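Local coordinates for protein CT_858 (Chlamydia trachomatis, PDB 3DOR) that probably acts as a secreted serine endopeptidase, cutting proteins with a catalytic domain of the S41 peptidase family, at residues Y253-I265 with A333-S345. Sequence-based numbering, arbitrary orientation.
Sequences YNIGSTDGFLPVI and ALIIDQTNNPGGS. With SO4 (sulfate ion), chain M.
A type II beta turn, Asn254 to Ser257, docks on the loop that leaves strand 333-337, a parallel strand in the mixed sheet of the S41 peptidase domain. Gly256 N, within the turn, gives a nearly straight hydrogen bond of 2.7 Å to Asn340 O, approaching from above the carbonyl plane. Beside it, Ile255 CG2 lies 3.6 Å from Pro342 CD, the side chains running alongside each other in opposite senses. With CG1 turned beside the backbone N (chi1 -75°), Ile255 places CG2 anti to that N and against the proline ring, while Ile255 N donates a hydrogen bond of 2.6 Å to O3 of a sulfate ion, probably from the crystallisation liquor. The Asn340 amide meets the Phe261 ring at its edge, the two planes 58° apart.

Farther back, Asp337 ties the two segments together through water. Its OD2 takes Thr339 N in an Asx turn and Thr339 OG1 through the syn lone pair, whereas OD1 accepts from two waters. One water bridges to Asp259 O and Leu262 N, the other to Phe261 N and Thr339 OG1. Leu262 CD1 packs on the same carboxylate, 3.6 Å from Asp337 OD1. At the far end, Ile265 CD1 and Ile335 CD1 meet tip to tip at 3.9 Å.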
ATOM      1  N   TYR B 253      29.193  11.048  -0.526  1.00 27.73           N
ATOM      2  CA  TYR B 253      29.210  10.119   0.594  1.00 26.82           C
ATOM      3  C   TYR B 253      27.832   9.582   0.959  1.00 27.42           C
ATOM      4  O   TYR B 253      27.712   8.721   1.821  1.00 26.93           O
ATOM      5  CB  TYR B 253      29.873  10.789   1.808  1.00 26.06           C
ATOM      6  CG  TYR B 253      31.354  11.088   1.577  1.00 28.13           C
ATOM      7  CD1 TYR B 253      31.777  12.333   1.101  1.00 27.22           C
ATOM      8  CD2 TYR B 253      32.319  10.104   1.781  1.00 25.24           C
ATOM      9  CE1 TYR B 253      33.137  12.584   0.834  1.00 27.38           C
ATOM     10  CE2 TYR B 253      33.667  10.342   1.514  1.00 27.72           C
ATOM     11  CZ  TYR B 253      34.065  11.578   1.039  1.00 25.27           C
ATOM     12  OH  TYR B 253      35.384  11.778   0.733  1.00 29.78           O
ATOM     13  N   ASN B 254      26.796  10.076   0.288  1.00 27.91           N
ATOM     14  CA  ASN B 254      25.428   9.625   0.545  1.00 29.25           C
ATOM     15  C   ASN B 254      25.220   8.145   0.210  1.00 28.38           C
ATOM     16  O   ASN B 254      25.687   7.663  -0.821  1.00 27.90           O
ATOM     17  CB  ASN B 254      24.430  10.415  -0.306  1.00 32.76           C
ATOM     18  CG  ASN B 254      24.074  11.765   0.279  1.00 38.42           C
ATOM     19  OD1 ASN B 254      22.910  12.152   0.255  1.00 45.75           O
ATOM     20  ND2 ASN B 254      25.062  12.499   0.781  1.00 39.47           N
ATOM     21  N   ILE B 255      24.508   7.431   1.071  1.00 25.06           N
ATOM     22  CA  ILE B 255      24.208   6.038   0.803  1.00 26.01           C
ATOM     23  C   ILE B 255      23.334   6.049  -0.460  1.00 26.23           C
ATOM     24  O   ILE B 255      22.401   6.841  -0.559  1.00 24.89           O
ATOM     25  CB  ILE B 255      23.442   5.408   1.982  1.00 25.03           C
ATOM     26  CG1 ILE B 255      24.418   5.153   3.145  1.00 27.77           C
ATOM     27  CG2 ILE B 255      22.780   4.111   1.558  1.00 22.87           C
ATOM     28  CD1 ILE B 255      23.763   4.559   4.401  1.00 26.09           C
ATOM     29  N   GLY B 256      23.657   5.198  -1.430  1.00 24.48           N
ATOM     30  CA  GLY B 256      22.889   5.170  -2.663  1.00 24.70           C
ATOM     31  C   GLY B 256      23.364   6.160  -3.717  1.00 25.54           C
ATOM     32  O   GLY B 256      22.802   6.229  -4.809  1.00 28.26           O
ATOM     33  N   SER B 257      24.395   6.932  -3.400  1.00 25.40           N
ATOM     34  CA  SER B 257      24.940   7.906  -4.345  1.00 26.25           C
ATOM     35  C   SER B 257      25.429   7.225  -5.627  1.00 25.96           C
ATOM     36  O   SER B 257      26.163   6.235  -5.579  1.00 23.81           O
ATOM     37  CB  SER B 257      26.099   8.678  -3.701  1.00 25.40           C
ATOM     38  OG  SER B 257      26.952   9.236  -4.687  1.00 25.47           O
ATOM     39  N   THR B 258      25.029   7.765  -6.774  1.00 26.28           N
ATOM     40  CA  THR B 258      25.426   7.190  -8.058  1.00 25.06           C
ATOM     41  C   THR B 258      26.936   7.154  -8.262  1.00 23.44           C
ATOM     42  O   THR B 258      27.489   6.137  -8.680  1.00 20.34           O
ATOM     43  CB  THR B 258      24.779   7.963  -9.247  1.00 26.90           C
ATOM     44  OG1 THR B 258      23.362   7.811  -9.188  1.00 28.88           O
ATOM     45  CG2 THR B 258      25.260   7.419 -10.585  1.00 25.23           C
ATOM     46  N   ASP B 259      27.608   8.257  -7.960  1.00 24.01           N
ATOM     47  CA  ASP B 259      29.051   8.333  -8.159  1.00 24.73           C
ATOM     48  C   ASP B 259      29.913   7.833  -7.013  1.00 23.90           C
ATOM     49  O   ASP B 259      31.057   7.442  -7.226  1.00 24.23           O
ATOM     50  CB  ASP B 259      29.459   9.770  -8.508  1.00 27.05           C
ATOM     51  CG  ASP B 259      29.107  10.143  -9.939  1.00 30.23           C
ATOM     52  OD1 ASP B 259      29.179  11.339 -10.291  1.00 33.78           O
ATOM     53  OD2 ASP B 259      28.772   9.233 -10.718  1.00 31.06           O
ATOM     54  N   GLY B 260      29.393   7.833  -5.796  1.00 24.11           N
ATOM     55  CA  GLY B 260      30.229   7.369  -4.704  1.00 22.68           C
ATOM     56  C   GLY B 260      31.300   8.406  -4.417  1.00 25.32           C
ATOM     57  O   GLY B 260      31.199   9.564  -4.857  1.00 24.65           O
ATOM     58  N   PHE B 261      32.353   7.995  -3.723  1.00 23.96           N
ATOM     59  CA  PHE B 261      33.393   8.938  -3.333  1.00 24.04           C
ATOM     60  C   PHE B 261      34.806   8.588  -3.758  1.00 25.00           C
ATOM     61  O   PHE B 261      35.746   9.288  -3.404  1.00 26.55           O
ATOM     62  CB  PHE B 261      33.345   9.101  -1.814  1.00 26.91           C
ATOM     63  CG  PHE B 261      33.467   7.799  -1.066  1.00 24.51           C
ATOM     64  CD1 PHE B 261      34.712   7.216  -0.853  1.00 26.66           C
ATOM     65  CD2 PHE B 261      32.338   7.147  -0.593  1.00 25.17           C
ATOM     66  CE1 PHE B 261      34.828   6.002  -0.177  1.00 25.35           C
ATOM     67  CE2 PHE B 261      32.440   5.930   0.084  1.00 25.02           C
ATOM     68  CZ  PHE B 261      33.692   5.358   0.292  1.00 24.61           C
ATOM     69  N   LEU B 262      34.965   7.516  -4.516  1.00 24.16           N
ATOM     70  CA  LEU B 262      36.286   7.112  -4.967  1.00 26.14           C
ATOM     71  C   LEU B 262      36.735   7.812  -6.254  1.00 28.79           C
ATOM     72  O   LEU B 262      35.978   7.906  -7.229  1.00 27.86           O
ATOM     73  CB  LEU B 262      36.319   5.600  -5.180  1.00 24.76           C
ATOM     74  CG  LEU B 262      35.940   4.766  -3.953  1.00 24.67           C
ATOM     75  CD1 LEU B 262      35.851   3.307  -4.342  1.00 22.53           C
ATOM     76  CD2 LEU B 262      36.980   4.979  -2.846  1.00 24.71           C
ATOM     77  N   PRO B 263      37.968   8.342  -6.260  1.00 29.78           N
ATOM     78  CA  PRO B 263      38.487   9.018  -7.456  1.00 30.36           C
ATOM     79  C   PRO B 263      38.852   7.976  -8.520  1.00 29.94           C
ATOM     80  O   PRO B 263      38.957   6.789  -8.208  1.00 29.35           O
ATOM     81  CB  PRO B 263      39.699   9.796  -6.924  1.00 31.48           C
ATOM     82  CG  PRO B 263      40.105   9.039  -5.697  1.00 32.94           C
ATOM     83  CD  PRO B 263      38.802   8.632  -5.079  1.00 30.25           C
ATOM     84  N   VAL B 264      39.032   8.399  -9.770  1.00 29.41           N
ATOM     85  CA  VAL B 264      39.363   7.447 -10.830  1.00 29.88           C
ATOM     86  C   VAL B 264      40.641   6.704 -10.486  1.00 30.71           C
ATOM     87  O   VAL B 264      41.557   7.273  -9.897  1.00 32.66           O
ATOM     88  CB  VAL B 264      39.511   8.145 -12.213  1.00 29.82           C
ATOM     89  CG1 VAL B 264      38.229   8.869 -12.555  1.00 26.58           C
ATOM     90  CG2 VAL B 264      40.666   9.122 -12.197  1.00 30.32           C
ATOM     91  N   ILE B 265      40.695   5.428 -10.856  1.00 31.05           N
ATOM     92  CA  ILE B 265      41.845   4.588 -10.556  1.00 30.89           C
ATOM     93  C   ILE B 265      43.049   4.813 -11.473  1.00 33.08           C
ATOM     94  O   ILE B 265      44.160   4.376 -11.171  1.00 32.95           O
ATOM     95  CB  ILE B 265      41.435   3.095 -10.597  1.00 32.49           C
ATOM     96  CG1 ILE B 265      40.981   2.714 -12.015  1.00 28.87           C
ATOM     97  CG2 ILE B 265      40.314   2.847  -9.587  1.00 30.06           C
ATOM     98  CD1 ILE B 265      40.537   1.274 -12.173  1.00 27.16           C
ATOM     99  N   ALA B 333      39.969  -7.119 -16.466  1.00 25.89           N
ATOM    100  CA  ALA B 333      39.395  -7.376 -15.147  1.00 25.83           C
ATOM    101  C   ALA B 333      38.407  -6.252 -14.888  1.00 24.30           C
ATOM    102  O   ALA B 333      38.409  -5.256 -15.604  1.00 23.68           O
ATOM    103  CB  ALA B 333      40.483  -7.392 -14.073  1.00 20.99           C
ATOM    104  N   LEU B 334      37.581  -6.407 -13.859  1.00 22.98           N
ATOM    105  CA  LEU B 334      36.563  -5.418 -13.554  1.00 21.57           C
ATOM    106  C   LEU B 334      36.475  -5.125 -12.058  1.00 23.12           C
ATOM    107  O   LEU B 334      36.387  -6.043 -11.239  1.00 22.60           O
ATOM    108  CB  LEU B 334      35.204  -5.945 -14.023  1.00 22.83           C
ATOM    109  CG  LEU B 334      33.980  -5.065 -14.333  1.00 27.77           C
ATOM    110  CD1 LEU B 334      32.757  -5.767 -13.779  1.00 26.45           C
ATOM    111  CD2 LEU B 334      34.091  -3.666 -13.776  1.00 24.07           C
ATOM    112  N   ILE B 335      36.488  -3.844 -11.711  1.00 21.43           N
ATOM    113  CA  ILE B 335      36.336  -3.441 -10.326  1.00 21.34           C
ATOM    114  C   ILE B 335      34.908  -2.930 -10.172  1.00 22.52           C
ATOM    115  O   ILE B 335      34.462  -2.064 -10.935  1.00 24.43           O
ATOM    116  CB  ILE B 335      37.303  -2.309  -9.940  1.00 21.82           C
ATOM    117  CG1 ILE B 335      38.755  -2.810  -9.997  1.00 20.48           C
ATOM    118  CG2 ILE B 335      36.976  -1.811  -8.528  1.00 22.72           C
ATOM    119  CD1 ILE B 335      39.778  -1.712  -9.806  1.00 21.42           C
ATOM    120  N   ILE B 336      34.182  -3.478  -9.203  1.00 21.60           N
ATOM    121  CA  ILE B 336      32.812  -3.052  -8.944  1.00 19.05           C
ATOM    122  C   ILE B 336      32.760  -2.378  -7.578  1.00 20.62           C
ATOM    123  O   ILE B 336      33.005  -3.022  -6.546  1.00 19.41           O
ATOM    124  CB  ILE B 336      31.839  -4.261  -8.958  1.00 21.08           C
ATOM    125  CG1 ILE B 336      31.757  -4.847 -10.370  1.00 18.98           C
ATOM    126  CG2 ILE B 336      30.445  -3.833  -8.468  1.00 18.86           C
ATOM    127  CD1 ILE B 336      30.845  -6.056 -10.474  1.00 23.11           C
ATOM    128  N   ASP B 337      32.469  -1.081  -7.565  1.00 19.63           N
ATOM    129  CA  ASP B 337      32.370  -0.360  -6.308  1.00 20.74           C
ATOM    130  C   ASP B 337      30.925  -0.495  -5.849  1.00 22.37           C
ATOM    131  O   ASP B 337      30.017   0.045  -6.471  1.00 21.55           O
ATOM    132  CB  ASP B 337      32.715   1.119  -6.493  1.00 22.26           C
ATOM    133  CG  ASP B 337      32.403   1.949  -5.250  1.00 23.72           C
ATOM    134  OD1 ASP B 337      32.388   3.192  -5.356  1.00 20.88           O
ATOM    135  OD2 ASP B 337      32.175   1.351  -4.169  1.00 22.06           O
ATOM    136  N   GLN B 338      30.707  -1.224  -4.764  1.00 23.12           N
ATOM    137  CA  GLN B 338      29.358  -1.412  -4.269  1.00 23.36           C
ATOM    138  C   GLN B 338      29.178  -0.843  -2.857  1.00 24.10           C
ATOM    139  O   GLN B 338      28.216  -1.184  -2.169  1.00 21.92           O
ATOM    140  CB  GLN B 338      29.021  -2.901  -4.274  1.00 23.60           C
ATOM    141  CG  GLN B 338      27.559  -3.169  -4.170  1.00 24.49           C
ATOM    142  CD  GLN B 338      27.229  -4.290  -3.217  1.00 24.20           C
ATOM    143  OE1 GLN B 338      26.259  -5.008  -3.428  1.00 26.94           O
ATOM    144  NE2 GLN B 338      28.014  -4.434  -2.150  1.00 23.90           N
ATOM    145  N   THR B 339      30.104   0.014  -2.429  1.00 23.96           N
ATOM    146  CA  THR B 339      30.032   0.627  -1.098  1.00 23.73           C
ATOM    147  C   THR B 339      28.837   1.573  -0.958  1.00 24.74           C
ATOM    148  O   THR B 339      28.288   2.029  -1.957  1.00 23.24           O
ATOM    149  CB  THR B 339      31.307   1.436  -0.793  1.00 22.77           C
ATOM    150  OG1 THR B 339      31.495   2.435  -1.805  1.00 24.02           O
ATOM    151  CG2 THR B 339      32.524   0.528  -0.772  1.00 20.43           C
ATOM    152  N   ASN B 340      28.433   1.861   0.283  1.00 23.35           N
ATOM    153  CA  ASN B 340      27.331   2.792   0.530  1.00 22.95           C
ATOM    154  C   ASN B 340      26.133   2.518  -0.382  1.00 22.94           C
ATOM    155  O   ASN B 340      25.699   3.379  -1.152  1.00 23.92           O
ATOM    156  CB  ASN B 340      27.820   4.229   0.310  1.00 22.63           C
ATOM    157  CG  ASN B 340      28.733   4.725   1.421  1.00 24.50           C
ATOM    158  OD1 ASN B 340      29.171   3.965   2.287  1.00 24.80           O
ATOM    159  ND2 ASN B 340      29.026   6.015   1.395  1.00 23.64           N
ATOM    160  N   ASN B 341      25.596   1.316  -0.268  1.00 22.49           N
ATOM    161  CA  ASN B 341      24.487   0.867  -1.088  1.00 20.64           C
ATOM    162  C   ASN B 341      23.435   0.326  -0.119  1.00 21.98           C
ATOM    163  O   ASN B 341      23.715  -0.588   0.645  1.00 21.94           O
ATOM    164  CB  ASN B 341      25.006  -0.230  -2.014  1.00 22.41           C
ATOM    165  CG  ASN B 341      23.957  -0.756  -2.952  1.00 21.92           C
ATOM    166  OD1 ASN B 341      22.825  -1.008  -2.554  1.00 22.02           O
ATOM    167  ND2 ASN B 341      24.332  -0.943  -4.214  1.00 24.38           N
ATOM    168  N   PRO B 342      22.207   0.873  -0.159  1.00 22.82           N
ATOM    169  CA  PRO B 342      21.084   0.488   0.708  1.00 24.08           C
ATOM    170  C   PRO B 342      20.353  -0.817   0.409  1.00 25.36           C
ATOM    171  O   PRO B 342      19.460  -1.199   1.159  1.00 26.15           O
ATOM    172  CB  PRO B 342      20.144   1.674   0.578  1.00 23.82           C
ATOM    173  CG  PRO B 342      20.258   1.980  -0.904  1.00 24.40           C
ATOM    174  CD  PRO B 342      21.782   1.911  -1.124  1.00 22.95           C
ATOM    175  N   GLY B 343      20.718  -1.501  -0.668  1.00 24.84           N
ATOM    176  CA  GLY B 343      20.024  -2.733  -1.009  1.00 23.76           C
ATOM    177  C   GLY B 343      18.878  -2.409  -1.956  1.00 25.45           C
ATOM    178  O   GLY B 343      18.953  -1.425  -2.689  1.00 24.68           O
ATOM    179  N   GLY B 344      17.818  -3.215  -1.945  1.00 26.54           N
ATOM    180  CA  GLY B 344      16.700  -2.942  -2.826  1.00 26.82           C
ATOM    181  C   GLY B 344      15.906  -4.151  -3.277  1.00 27.85           C
ATOM    182  O   GLY B 344      15.418  -4.931  -2.454  1.00 27.70           O
ATOM    183  N   SER B 345      15.786  -4.304  -4.595  1.00 27.16           N
ATOM    184  CA  SER B 345      15.028  -5.393  -5.199  1.00 26.84           C
ATOM    185  C   SER B 345      15.858  -6.638  -5.473  1.00 27.70           C
ATOM    186  O   SER B 345      16.868  -6.585  -6.183  1.00 28.99           O
ATOM    187  CB  SER B 345      14.375  -4.908  -6.506  1.00 26.98           C
ATOM    188  OG  SER B 345      13.693  -5.966  -7.169  1.00 26.21           O
TER
HETATM  189  S   SO4 M 617      23.348   9.569   4.141  1.00 49.70           S
HETATM  190  O1  SO4 M 617      24.110  10.806   3.746  1.00 50.18           O
HETATM  191  O2  SO4 M 617      21.907   9.766   3.801  1.00 51.05           O
HETATM  192  O3  SO4 M 617      23.848   8.365   3.407  1.00 46.99           O
HETATM  193  O4  SO4 M 617      23.554   9.377   5.619  1.00 50.44           O
HETATM  194  O   HOH W   1      32.952   5.735  -6.424  1.00 28.05           O
HETATM  195  O   HOH W   2      32.283   5.131  -3.332  1.00 27.64           O